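Local structure of disulfide bond protein A (Staphylococcus aureus, 3BCI) at residues S61-G64 with S65-S68; L102-K105 with H106-Q109; K114-E117 with N118-K122; E136-K139 with K140-K143. The protein probably acts as a thiol-disulfide oxidoreductase of the DsbA family, helping to introduce disulfide bonds into folding proteins through a redox-active cysteine pair. All coordinates share one frame; numbering follows the deposited sequence.

Contact 1 of 4, residues S61-G64 with S65-S68; sequences SIVG and SRAS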
loop_
_atom_site.group_PDB
_atom_site.type_symbol
_atom_site.label_atom_id
_atom_site.label_comp_id
_atom_site.label_asym_id
_atom_site.label_seq_id
_atom_site.Cartn_x
_atom_site.Cartn_y
_atom_site.Cartn_z
ATOM N N SER A 61 -4.210 -10.673 6.056
ATOM C CA SER A 61 -3.538 -9.845 5.053
ATOM C C SER A 61 -4.542 -9.140 4.156
ATOM O O SER A 61 -4.426 -7.944 3.900
ATOM C CB SER A 61 -2.609 -10.693 4.172
ATOM O OG SER A 61 -1.338 -10.869 4.771
ATOM N N ILE A 62 -5.529 -9.889 3.683
ATOM C CA ILE A 62 -6.552 -9.350 2.796
ATOM C C ILE A 62 -7.417 -8.309 3.504
ATOM O O ILE A 62 -7.907 -7.369 2.874
ATOM C CB ILE A 62 -7.455 -10.487 2.243
ATOM C CG1 ILE A 62 -8.302 -9.974 1.079
ATOM C CG2 ILE A 62 -8.351 -11.033 3.353
ATOM C CD1 ILE A 62 -7.484 -9.585 -0.152
ATOM N N VAL A 63 -7.607 -8.478 4.810
ATOM C CA VAL A 63 -8.418 -7.536 5.571
ATOM C C VAL A 63 -7.678 -6.206 5.622
ATOM O O VAL A 63 -8.273 -5.143 5.433
ATOM C CB VAL A 63 -8.680 -8.033 7.016
ATOM C CG1 VAL A 63 -9.536 -7.023 7.761
ATOM C CG2 VAL A 63 -9.389 -9.385 6.988
ATOM N N GLY A 64 -6.375 -6.273 5.878
ATOM C CA GLY A 64 -5.570 -5.067 5.928
ATOM C C GLY A 64 -5.582 -4.390 4.568
ATOM O O GLY A 64 -5.633 -3.160 4.475
ATOM N N SER A 65 -5.549 -5.196 3.511
ATOM C CA SER A 65 -5.559 -4.673 2.149
ATOM C C SER A 65 -6.864 -3.946 1.853
ATOM O O SER A 65 -6.855 -2.897 1.218
ATOM C CB SER A 65 -5.363 -5.802 1.136
ATOM O OG SER A 65 -5.327 -5.283 -0.184
ATOM N N ARG A 66 -7.988 -4.506 2.297
ATOM C CA ARG A 66 -9.286 -3.861 2.085
ATOM C C ARG A 66 -9.334 -2.484 2.762
ATOM O O ARG A 66 -9.735 -1.499 2.152
ATOM C CB ARG A 66 -10.415 -4.728 2.649
ATOM C CG ARG A 66 -10.635 -6.035 1.910
ATOM C CD ARG A 66 -11.529 -6.961 2.721
ATOM N NE ARG A 66 -11.651 -8.276 2.104
ATOM C CZ ARG A 66 -11.926 -9.387 2.776
ATOM N NH1 ARG A 66 -12.107 -9.344 4.089
ATOM N NH2 ARG A 66 -12.017 -10.542 2.136
ATOM N N ALA A 67 -8.934 -2.423 4.029
ATOM C CA ALA A 67 -8.945 -1.161 4.763
ATOM C C ALA A 67 -8.048 -0.157 4.052
ATOM O O ALA A 67 -8.397 1.019 3.922
ATOM C CB ALA A 67 -8.463 -1.374 6.197
ATOM N N SER A 68 -6.895 -0.634 3.590
ATOM C CA SER A 68 -5.936 0.205 2.881
ATOM C C SER A 68 -6.567 0.793 1.620
ATOM O O SER A 68 -6.448 1.993 1.354
ATOM C CB SER A 68 -4.698 -0.622 2.511
ATOM O OG SER A 68 -3.731 0.165 1.838
#
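The carbonyl oxygen of Ile-62 accepts the shortest backbone bond of this helical turn, from Arg-66 N at 2.9 Å. The N-H points at the oxygen with an angle of 153°. The same oxygen is also met by aliphatic carbon, with Arg-66 CG 3.2 Å from Ile-62 O. Ser-65, Ala-67 and Ser-68 donate in the same i to i+4 pattern to Ser-61, Val-63 and Gly-64.

The main side-chain contact is between Ile-62 and Arg-66. CG of Arg-66 stands anti to its carbonyl carbon (chi1 -67°), and the chain runs extended to NE. This carries the guanidinium back along the helix to Ile-62. Ile-62 CG2 lies over one face of the group, toward its rim, 3.9 Å from Arg-66 NH2. Ile-62 CG1 covers the same group nearer its stem, 3.9 Å from Arg-66 NE. Val-63 CG2 approaches obliquely, 4.0 Å from Arg-66 NH1.

The hydroxyls of Ser-61 and Ser-68 have partners outside these turns: Ser-61 OG bonds to Asp-20 OD2, and Ser-68 OG to Tyr-21 OH. Both partners lie close in sequence to the redox-active cysteine pair Cys-23 and Cys-26. Trp-132 makes a cation-pi contact with Arg-66, and the carboxylate of Glu-136 lies nearby, where its negative charge would probably suit the guanidinium. Between Ile-62 and Trp-132, the guanidinium is probably limited in how it can turn.

Contact 2 of 4, residues L102-K105 with H106-Q109; sequences LLDK and HIKQ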
loop_
_atom_site.group_PDB
_atom_site.type_symbol
_atom_site.label_atom_id
_atom_site.label_comp_id
_atom_site.label_asym_id
_atom_site.label_seq_id
_atom_site.Cartn_x
_atom_site.Cartn_y
_atom_site.Cartn_z
ATOM N N LEU A 102 -7.531 -3.155 15.246
ATOM C CA LEU A 102 -6.317 -2.398 14.964
ATOM C C LEU A 102 -6.489 -1.515 13.734
ATOM O O LEU A 102 -6.056 -0.362 13.723
ATOM C CB LEU A 102 -5.125 -3.343 14.765
ATOM C CG LEU A 102 -3.785 -2.675 14.430
ATOM C CD1 LEU A 102 -2.636 -3.526 14.943
ATOM C CD2 LEU A 102 -3.674 -2.460 12.920
ATOM N N LEU A 103 -7.118 -2.050 12.693
ATOM C CA LEU A 103 -7.323 -1.260 11.483
ATOM C C LEU A 103 -8.237 -0.058 11.751
ATOM O O LEU A 103 -7.951 1.053 11.304
ATOM C CB LEU A 103 -7.885 -2.147 10.367
ATOM C CG LEU A 103 -6.847 -3.164 9.864
ATOM C CD1 LEU A 103 -7.517 -4.215 9.002
ATOM C CD2 LEU A 103 -5.756 -2.438 9.084
ATOM N N ASP A 104 -9.325 -0.262 12.489
ATOM C CA ASP A 104 -10.214 0.857 12.790
ATOM C C ASP A 104 -9.421 1.902 13.574
ATOM O O ASP A 104 -9.548 3.105 13.338
ATOM C CB ASP A 104 -11.429 0.395 13.607
ATOM C CG ASP A 104 -12.413 -0.420 12.782
ATOM O OD1 ASP A 104 -12.211 -0.547 11.557
ATOM O OD2 ASP A 104 -13.395 -0.932 13.358
ATOM N N LYS A 105 -8.590 1.433 14.496
ATOM C CA LYS A 105 -7.766 2.328 15.299
ATOM C C LYS A 105 -6.857 3.154 14.392
ATOM O O LYS A 105 -6.686 4.357 14.585
ATOM C CB LYS A 105 -6.922 1.515 16.285
ATOM C CG LYS A 105 -5.954 2.341 17.121
ATOM C CD LYS A 105 -5.300 1.494 18.210
ATOM C CE LYS A 105 -4.376 0.427 17.638
ATOM N NZ LYS A 105 -3.142 1.018 17.063
ATOM N N HIS A 106 -6.271 2.509 13.393
ATOM C CA HIS A 106 -5.389 3.223 12.479
ATOM C C HIS A 106 -6.149 4.207 11.595
ATOM O O HIS A 106 -5.660 5.300 11.302
ATOM C CB HIS A 106 -4.599 2.221 11.640
ATOM C CG HIS A 106 -3.393 1.685 12.346
ATOM N ND1 HIS A 106 -2.114 1.845 11.859
ATOM C CD2 HIS A 106 -3.268 1.043 13.533
ATOM C CE1 HIS A 106 -1.251 1.327 12.716
ATOM N NE2 HIS A 106 -1.924 0.834 13.738
ATOM N N ILE A 107 -7.354 3.836 11.183
ATOM C CA ILE A 107 -8.154 4.730 10.357
ATOM C C ILE A 107 -8.500 5.984 11.164
ATOM O O ILE A 107 -8.432 7.104 10.656
ATOM C CB ILE A 107 -9.452 4.032 9.879
ATOM C CG1 ILE A 107 -9.091 2.877 8.935
ATOM C CG2 ILE A 107 -10.365 5.037 9.169
ATOM C CD1 ILE A 107 -10.250 1.953 8.597
ATOM N N LYS A 108 -8.855 5.801 12.431
ATOM C CA LYS A 108 -9.199 6.938 13.278
ATOM C C LYS A 108 -7.979 7.816 13.561
ATOM O O LYS A 108 -8.114 9.014 13.810
ATOM C CB LYS A 108 -9.826 6.452 14.591
ATOM C CG LYS A 108 -11.171 5.755 14.394
ATOM C CD LYS A 108 -11.781 5.309 15.712
ATOM C CE LYS A 108 -13.136 4.658 15.491
ATOM N NZ LYS A 108 -13.723 4.173 16.771
ATOM N N GLN A 109 -6.789 7.223 13.519
ATOM C CA GLN A 109 -5.556 7.978 13.755
ATOM C C GLN A 109 -5.294 8.979 12.637
ATOM O O GLN A 109 -4.446 9.861 12.777
ATOM C CB GLN A 109 -4.349 7.040 13.868
ATOM C CG GLN A 109 -4.252 6.288 15.179
ATOM C CD GLN A 109 -3.125 5.268 15.184
ATOM O OE1 GLN A 109 -2.936 4.545 16.161
ATOM N NE2 GLN A 109 -2.372 5.205 14.091
HETATM O O HOH W 1 -1.093 -0.200 16.097
#
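His-106 lies against Leu-102 and Lys-105, one turn back and one residue back on the same helix. Its CB sits near two carbonyls, 3.6 Å from Leu-102 O and equally far from Leu-103 O. CG stands anti to the carbonyl carbon of His-106 (chi1 -82°), which turns the ring back toward Leu-102. CD2 comes next. Its edge meets the carbonyl of Leu-102 near the ring plane, with His-106 CD2 3.1 Å from Leu-102 O. That oxygen also accepts the backbone N-H of His-106 at 2.9 Å, so one carbonyl faces both the main chain and the ring edge of the same residue. Leu-102 CD2 lies well off the ring plane, just beyond the rim at this corner, 3.6 Å from His-106 CD2.

At the tip, His-106 NE2 hydrogen-bonds a water at 2.7 Å, held in the plane of the ring. Lys-105 NZ donates to the same water at 2.6 Å. The lysine reaches it because its chain bends at its last two torsions (chi3 67°, chi4 71°). On the side of the ring opposite the leucine methyl, Gln-109 NE2 lies over the ring centre, 4.0 Å above the plane, and also bonds weakly to Gln-85. The imidazole thus sits between methyl and amide. Asp-104 forms a salt bridge to Lys-125 and a hydrogen bond to Tyr-124. Phe-82 and Leu-86 of helix 79-88 touch the imidazole as well. The ring packs at the interface of helices 100-108 and 79-88, in the helical domain inserted into the thioredoxin fold of DsbA proteins.

Contact 3 of 4, residues K114-E117 with N118-K122; sequences KETE and NKIIK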
loop_
_atom_site.group_PDB
_atom_site.type_symbol
_atom_site.label_atom_id
_atom_site.label_comp_id
_atom_site.label_asym_id
_atom_site.label_seq_id
_atom_site.Cartn_x
_atom_site.Cartn_y
_atom_site.Cartn_z
ATOM N N LYS A 114 -15.520 12.944 10.793
ATOM C CA LYS A 114 -16.286 11.796 11.264
ATOM C C LYS A 114 -16.955 10.935 10.194
ATOM O O LYS A 114 -16.763 9.718 10.171
ATOM C CB LYS A 114 -17.345 12.262 12.265
ATOM C CG LYS A 114 -18.071 11.133 12.977
ATOM C CD LYS A 114 -17.147 10.386 13.926
ATOM C CE LYS A 114 -17.939 9.462 14.838
ATOM N NZ LYS A 114 -17.086 8.840 15.887
ATOM N N GLU A 115 -17.739 11.555 9.318
ATOM C CA GLU A 115 -18.443 10.802 8.286
ATOM C C GLU A 115 -17.524 10.101 7.282
ATOM O O GLU A 115 -17.846 9.020 6.805
ATOM C CB GLU A 115 -19.441 11.704 7.546
ATOM C CG GLU A 115 -20.626 12.183 8.402
ATOM C CD GLU A 115 -21.392 11.042 9.081
ATOM O OE1 GLU A 115 -21.440 9.925 8.518
ATOM O OE2 GLU A 115 -21.966 11.267 10.172
ATOM N N THR A 116 -16.388 10.706 6.959
ATOM C CA THR A 116 -15.460 10.080 6.017
ATOM C C THR A 116 -14.885 8.841 6.698
ATOM O O THR A 116 -14.761 7.779 6.099
ATOM C CB THR A 116 -14.323 11.046 5.635
ATOM O OG1 THR A 116 -14.877 12.165 4.931
ATOM C CG2 THR A 116 -13.299 10.350 4.745
ATOM N N GLU A 117 -14.552 9.002 7.970
ATOM C CA GLU A 117 -14.018 7.929 8.791
ATOM C C GLU A 117 -14.995 6.754 8.822
ATOM O O GLU A 117 -14.605 5.615 8.580
ATOM C CB GLU A 117 -13.786 8.463 10.202
ATOM C CG GLU A 117 -13.332 7.443 11.226
ATOM C CD GLU A 117 -13.111 8.084 12.579
ATOM O OE1 GLU A 117 -12.180 8.903 12.703
ATOM O OE2 GLU A 117 -13.874 7.786 13.516
ATOM N N ASN A 118 -16.265 7.040 9.105
ATOM C CA ASN A 118 -17.292 5.999 9.166
ATOM C C ASN A 118 -17.469 5.316 7.820
ATOM O O ASN A 118 -17.671 4.103 7.752
ATOM C CB ASN A 118 -18.646 6.579 9.606
ATOM C CG ASN A 118 -18.633 7.069 11.037
ATOM O OD1 ASN A 118 -17.827 6.616 11.845
ATOM N ND2 ASN A 118 -19.537 7.986 11.363
ATOM N N LYS A 119 -17.399 6.103 6.753
ATOM C CA LYS A 119 -17.560 5.588 5.393
ATOM C C LYS A 119 -16.472 4.572 5.030
ATOM O O LYS A 119 -16.747 3.539 4.421
ATOM C CB LYS A 119 -17.543 6.758 4.406
ATOM C CG LYS A 119 -17.678 6.375 2.945
ATOM C CD LYS A 119 -17.798 7.622 2.075
ATOM C CE LYS A 119 -16.605 8.555 2.263
ATOM N NZ LYS A 119 -16.762 9.819 1.490
ATOM N N ILE A 120 -15.236 4.873 5.414
ATOM C CA ILE A 120 -14.104 3.992 5.144
ATOM C C ILE A 120 -14.219 2.688 5.928
ATOM O O ILE A 120 -14.038 1.599 5.376
ATOM C CB ILE A 120 -12.779 4.689 5.522
ATOM C CG1 ILE A 120 -12.506 5.834 4.540
ATOM C CG2 ILE A 120 -11.631 3.676 5.555
ATOM C CD1 ILE A 120 -11.359 6.747 4.957
ATOM N N ILE A 121 -14.524 2.814 7.217
ATOM C CA ILE A 121 -14.657 1.674 8.117
ATOM C C ILE A 121 -15.753 0.716 7.657
ATOM O O ILE A 121 -15.572 -0.500 7.677
ATOM C CB ILE A 121 -14.939 2.169 9.562
ATOM C CG1 ILE A 121 -13.709 2.914 10.090
ATOM C CG2 ILE A 121 -15.263 1.013 10.478
ATOM C CD1 ILE A 121 -13.868 3.464 11.505
ATOM N N LYS A 122 -16.884 1.258 7.223
ATOM C CA LYS A 122 -17.975 0.410 6.762
ATOM C C LYS A 122 -17.671 -0.219 5.397
ATOM O O LYS A 122 -18.011 -1.373 5.144
ATOM C CB LYS A 122 -19.270 1.228 6.696
ATOM C CG LYS A 122 -20.519 0.427 6.322
ATOM C CD LYS A 122 -20.752 0.402 4.824
ATOM C CE LYS A 122 -22.092 -0.234 4.492
ATOM N NZ LYS A 122 -22.376 -0.203 3.032
HETATM O O HOH W 2 -16.008 6.646 13.482
HETATM O O HOH W 3 -17.815 11.629 3.524
#
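Asn-118 N donates to Lys-114 O at 2.9 Å, with an N-H angle of 162°. Lys-119, Ile-120 and Ile-121 continue the i to i+4 bonding to Glu-115, Thr-116 and Glu-117.

Water joins the side chains. One water donates to Asn-118 OD1 and to Glu-117 OE2, but both distances, 2.4 Å, are short enough to be doubtful. Lys-114 NZ reaches the same water only weakly. A second water accepts from Lys-119 NZ at 2.9 Å and lies weakly bonded to Thr-116 OG1. The firmer partner of that hydroxyl is Asp-113 OD1, just before the helix.

The amide of Asn-118 lies across the Lys-114 chain, with Asn-118 ND2 3.8 Å from Lys-114 CG. Glu-115 OE1 comes 3.9 Å from Asn-118 ND2, too far for a bond, its carboxylate turned 77° against the amide plane. Glu-117 CG packs alongside Ile-121, 4.0 Å from Ile-121 CD1. Thr-116 CG2 touches Ile-120 CD1 at 4.1 Å. In these first turns of helix 114-125 the lysines and Glu-115 are exposed, while Ile-120 and Ile-121 pack on Ile-107 of helix 100-108, within the helical domain of the DsbA fold.

Contact 4 of 4, residues E136-K139 with K140-K143; sequences EKDK and KIAK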
loop_
_atom_site.group_PDB
_atom_site.type_symbol
_atom_site.label_atom_id
_atom_site.label_comp_id
_atom_site.label_asym_id
_atom_site.label_seq_id
_atom_site.Cartn_x
_atom_site.Cartn_y
_atom_site.Cartn_z
ATOM N N GLU A 136 -9.144 -7.865 -3.713
ATOM C CA GLU A 136 -9.105 -9.121 -4.452
ATOM C C GLU A 136 -8.356 -8.948 -5.771
ATOM O O GLU A 136 -7.521 -9.774 -6.130
ATOM C CB GLU A 136 -10.524 -9.615 -4.755
ATOM C CG GLU A 136 -11.307 -10.117 -3.546
ATOM C CD GLU A 136 -10.610 -11.259 -2.826
ATOM O OE1 GLU A 136 -10.017 -12.119 -3.516
ATOM O OE2 GLU A 136 -10.665 -11.303 -1.575
ATOM N N LYS A 137 -8.663 -7.870 -6.485
ATOM C CA LYS A 137 -8.047 -7.591 -7.775
ATOM C C LYS A 137 -6.526 -7.501 -7.678
ATOM O O LYS A 137 -5.819 -7.939 -8.586
ATOM C CB LYS A 137 -8.611 -6.291 -8.358
ATOM C CG LYS A 137 -8.211 -6.041 -9.808
ATOM C CD LYS A 137 -8.690 -4.682 -10.301
ATOM C CE LYS A 137 -8.355 -4.483 -11.778
ATOM N NZ LYS A 137 -8.727 -3.120 -12.261
ATOM N N ASP A 138 -6.025 -6.937 -6.581
ATOM C CA ASP A 138 -4.579 -6.817 -6.383
ATOM C C ASP A 138 -3.884 -8.169 -6.533
ATOM O O ASP A 138 -2.789 -8.261 -7.085
ATOM C CB ASP A 138 -4.272 -6.257 -4.995
ATOM C CG ASP A 138 -4.095 -4.750 -4.992
ATOM O OD1 ASP A 138 -4.396 -4.099 -6.021
ATOM O OD2 ASP A 138 -3.661 -4.217 -3.952
ATOM N N LYS A 139 -4.516 -9.227 -6.039
ATOM C CA LYS A 139 -3.904 -10.545 -6.141
ATOM C C LYS A 139 -3.848 -10.988 -7.598
ATOM O O LYS A 139 -2.883 -11.617 -8.023
ATOM C CB LYS A 139 -4.692 -11.559 -5.319
ATOM C CG LYS A 139 -4.920 -11.113 -3.888
ATOM C CD LYS A 139 -5.807 -12.095 -3.153
ATOM C CE LYS A 139 -4.979 -13.184 -2.520
ATOM N NZ LYS A 139 -5.794 -14.404 -2.285
ATOM N N LYS A 140 -4.889 -10.659 -8.354
ATOM C CA LYS A 140 -4.956 -11.011 -9.767
ATOM C C LYS A 140 -3.904 -10.213 -10.546
ATOM O O LYS A 140 -3.266 -10.732 -11.464
ATOM C CB LYS A 140 -6.355 -10.713 -10.316
ATOM C CG LYS A 140 -6.543 -11.071 -11.781
ATOM C CD LYS A 140 -7.955 -10.767 -12.248
ATOM C CE LYS A 140 -8.140 -11.122 -13.711
ATOM N NZ LYS A 140 -7.221 -10.343 -14.586
ATOM N N ILE A 141 -3.726 -8.947 -10.180
ATOM C CA ILE A 141 -2.743 -8.105 -10.853
ATOM C C ILE A 141 -1.345 -8.704 -10.693
ATOM O O ILE A 141 -0.606 -8.851 -11.668
ATOM C CB ILE A 141 -2.759 -6.664 -10.286
ATOM C CG1 ILE A 141 -4.080 -5.980 -10.658
ATOM C CG2 ILE A 141 -1.564 -5.871 -10.824
ATOM C CD1 ILE A 141 -4.270 -4.602 -10.024
ATOM N N ALA A 142 -0.994 -9.062 -9.461
ATOM C CA ALA A 142 0.312 -9.644 -9.176
ATOM C C ALA A 142 0.517 -10.964 -9.911
ATOM O O ALA A 142 1.620 -11.268 -10.370
ATOM C CB ALA A 142 0.468 -9.855 -7.675
ATOM N N LYS A 143 -0.545 -11.755 -10.014
ATOM C CA LYS A 143 -0.456 -13.037 -10.696
ATOM C C LYS A 143 -0.285 -12.844 -12.205
ATOM O O LYS A 143 0.613 -13.426 -12.812
ATOM C CB LYS A 143 -1.708 -13.869 -10.415
ATOM C CG LYS A 143 -1.695 -15.244 -11.069
ATOM C CD LYS A 143 -2.978 -16.011 -10.781
ATOM C CE LYS A 143 -2.956 -17.383 -11.438
ATOM N NZ LYS A 143 -4.229 -18.127 -11.222
#
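Ile-141 N donates to Lys-137 O at 2.8 Å, with an N-H angle of 156°. Two more backbone bonds follow. Ala-142 N meets Asp-138 O at 3.1 Å, and Lys-143 N meets Lys-139 O at the same distance. The step before them is opened up, with Glu-136 O and Lys-140 N 3.6 Å apart. Glu-136 O instead receives a weak bond from Lys-139 N.

The packing contacts centre on Ile-141. Its CG1 is anti to its own carbonyl carbon (chi1 -68°), which swings the ethyl branch back over the preceding turn. Ile-141 CG1 comes within 3.3 Å of Lys-137 O. At the tip, Ile-141 CD1 lies 4.0 Å from Asp-138 OD1, the two side chains passing at a slant. The aliphatic stem of Lys-137 also approaches this methyl, its CG 4.2 Å from Ile-141 CD1.

Helix 130-144 packs here on the central sheet of the thioredoxin fold. Ile-141 touches Gln-50 and Val-52 of strand 48-53 and Tyr-18 of strand 14-19, and Ala-142 also rests on Tyr-18.

The polar ends have partners beyond these turns. Asp-138 OD2 is buried and accepts from His-69 NE2 and from the backbone nitrogen of Asn-53, two bonds that tie the helix to helix 61-74 and to the edge strand. Lys-140 bends at its last torsion (chi4 -61°), and its NZ forms a salt bridge with Asp-144.

Overall arrangement
The four contacts come in series along the chain, each within a single helix: 61-74, 100-108, 114-125 and 130-144. Contact 1 is the most central, its centre about 9 Å from that of the chain. It touches contacts 2 and 4, through Leu-103 and Glu-136, and comes within about 4 Å of contact 3 without touching. Contacts 2 and 3 lie about 11 Å apart between centres and interlock through Ile-107, Ile-120 and Ile-121. Contact 4 stands about 25 Å, centre to centre, from contacts 2 and 3, beside the sheet. The layout fits a DsbA fold: helix 61-74 belongs to the helical insertion and bridges helix 100-108 and the sheet-packed helix 130-144.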